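Local coordinates for microtubule-associated protein 1A/1B, light chain 3 (Trypanosoma brucei brucei, PDB 3W1Y) that belongs to the ubiquitin-like ATG8 family of autophagy proteins and probably works on membranes through conjugation to phosphatidylethanolamine, at residues R14-A17 against E18-E22. Sequence-based numbering, arbitrary orientation.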
loop_
_atom_site.group_PDB
_atom_site.type_symbol
_atom_site.label_atom_id
_atom_site.label_comp_id
_atom_site.label_asym_id
_atom_site.label_seq_id
_atom_site.Cartn_x
_atom_site.Cartn_y
_atom_site.Cartn_z
ATOM N N ARG A 14 10.631 -12.094 -24.145
ATOM C CA ARG A 14 10.013 -11.387 -25.266
ATOM C C ARG A 14 11.068 -10.583 -25.994
ATOM O O ARG A 14 11.867 -9.888 -25.348
ATOM C CB ARG A 14 8.909 -10.452 -24.783
ATOM C CG ARG A 14 7.539 -11.082 -24.656
ATOM C CD ARG A 14 7.481 -12.187 -23.586
ATOM N NE ARG A 14 6.103 -12.583 -23.309
ATOM C CZ ARG A 14 5.736 -13.391 -22.325
ATOM N NH1 ARG A 14 6.643 -13.929 -21.507
ATOM N NH2 ARG A 14 4.461 -13.659 -22.163
ATOM N N SER A 15 11.101 -10.681 -27.325
ATOM C CA SER A 15 11.994 -9.827 -28.113
ATOM C C SER A 15 11.690 -8.362 -27.848
ATOM O O SER A 15 10.545 -7.997 -27.573
ATOM C CB SER A 15 11.886 -10.117 -29.619
ATOM O OG SER A 15 10.576 -9.861 -30.099
ATOM N N PHE A 16 12.717 -7.520 -27.917
ATOM C CA PHE A 16 12.488 -6.098 -27.829
ATOM C C PHE A 16 11.413 -5.674 -28.845
ATOM O O PHE A 16 10.505 -4.885 -28.522
ATOM C CB PHE A 16 13.784 -5.315 -28.055
ATOM C CG PHE A 16 13.613 -3.811 -27.943
ATOM C CD1 PHE A 16 13.790 -3.171 -26.719
ATOM C CD2 PHE A 16 13.279 -3.046 -29.063
ATOM C CE1 PHE A 16 13.654 -1.774 -26.604
ATOM C CE2 PHE A 16 13.124 -1.656 -28.953
ATOM C CZ PHE A 16 13.305 -1.026 -27.723
ATOM N N ALA A 17 11.521 -6.204 -30.063
ATOM C CA ALA A 17 10.643 -5.797 -31.164
ATOM C C ALA A 17 9.169 -5.994 -30.770
ATOM O O ALA A 17 8.378 -5.079 -30.916
ATOM C CB ALA A 17 10.994 -6.566 -32.478
ATOM N N GLU A 18 8.817 -7.181 -30.270
ATOM C CA GLU A 18 7.451 -7.457 -29.805
ATOM C C GLU A 18 6.990 -6.632 -28.581
ATOM O O GLU A 18 5.842 -6.185 -28.524
ATOM C CB GLU A 18 7.190 -8.971 -29.635
ATOM C CG GLU A 18 7.749 -9.643 -28.397
ATOM C CD GLU A 18 7.583 -11.191 -28.411
ATOM O OE1 GLU A 18 6.426 -11.654 -28.298
ATOM O OE2 GLU A 18 8.612 -11.923 -28.525
ATOM N N ARG A 19 7.871 -6.393 -27.621
ATOM C CA ARG A 19 7.528 -5.466 -26.530
ATOM C C ARG A 19 7.278 -4.024 -27.027
ATOM O O ARG A 19 6.269 -3.436 -26.679
ATOM C CB ARG A 19 8.586 -5.482 -25.444
ATOM C CG ARG A 19 8.755 -6.817 -24.805
ATOM C CD ARG A 19 9.810 -6.721 -23.734
ATOM N NE ARG A 19 11.084 -7.238 -24.199
ATOM C CZ ARG A 19 12.221 -6.557 -24.240
ATOM N NH1 ARG A 19 12.293 -5.284 -23.843
ATOM N NH2 ARG A 19 13.294 -7.172 -24.680
ATOM N N ALA A 20 8.194 -3.476 -27.828
ATOM C CA ALA A 20 8.021 -2.153 -28.438
ATOM C C ALA A 20 6.726 -2.026 -29.250
ATOM O O ALA A 20 6.058 -1.005 -29.183
ATOM C CB ALA A 20 9.233 -1.779 -29.325
ATOM N N LYS A 21 6.399 -3.054 -30.033
ATOM C CA LYS A 21 5.150 -3.086 -30.807
ATOM C C LYS A 21 3.934 -3.088 -29.868
ATOM O O LYS A 21 2.986 -2.332 -30.046
ATOM C CB LYS A 21 5.137 -4.296 -31.755
ATOM C CG LYS A 21 3.811 -4.546 -32.458
ATOM C CD LYS A 21 3.634 -3.694 -33.721
ATOM C CE LYS A 21 2.146 -3.504 -34.062
ATOM N NZ LYS A 21 1.511 -2.483 -33.136
ATOM N N GLU A 22 3.986 -3.922 -28.848
ATOM C CA GLU A 22 2.937 -3.967 -27.880
ATOM C C GLU A 22 2.648 -2.586 -27.277
ATOM O O GLU A 22 1.492 -2.164 -27.226
ATOM C CB GLU A 22 3.273 -5.002 -26.811
ATOM C CG GLU A 22 2.120 -5.347 -25.934
ATOM C CD GLU A 22 2.459 -6.370 -24.864
ATOM O OE1 GLU A 22 3.584 -6.931 -24.866
ATOM O OE2 GLU A 22 1.579 -6.613 -24.012
#
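A capping box made by Ser15 and Glu18 starts the helix 16-29. Two reciprocal bonds define it: Glu18 N donates to Ser15 OG over 3.2 Å at an N-H...O angle of 165°, and Ser15 N donates to Glu18 OE2 over 3.0 Å. A third, longer bond runs from Ser15 OG to Glu18 OE2 at 3.3 Å. OE2 therefore accepts twice, both times on its anti side, with the backbone N and the hydroxyl approaching from opposite faces of the carboxylate plane. The turn back depends on Glu18 CG sitting between its own backbone N and carbonyl carbon (chi1 78°), from where the extended chain brings the carboxylate back beside the backbone N and hydroxyl of Ser15. The Arg14 chain crosses Glu18 at a slant, its CG 3.8 Å from Glu18 CD, while its guanidinium leads off to a salt bridge with Glu64.

Arg14 is also the point where the chain leaves the short helix 9-13, and its carbonyl is held by the first turn of the next helix. In the Atg8 fold these two helices precede the ubiquitin-like part. The chain of Arg19 is bent at chi3 and presents its NE/NH2 edge, so that NE (3.0 Å) and NH2 (3.1 Å) both donate to Arg14 O. That oxygen lies within 2° of the guanidinium plane, and both nitrogens reach it from one face of the carbonyl. Phe16 CA sits over one face of the guanidinium, toward its rim, whereas the phenyl plane stands nearly perpendicular to it; NH1 goes on to a salt bridge with Asp123, in a loop that Phe16 also touches. Regular i to i+4 bonding begins with Arg19 N to Ser15 O and continues with Ala20 N to Phe16 O at 2.8 Å, and the phenyl CE2 rests 3.9 Å from Ala20 CB.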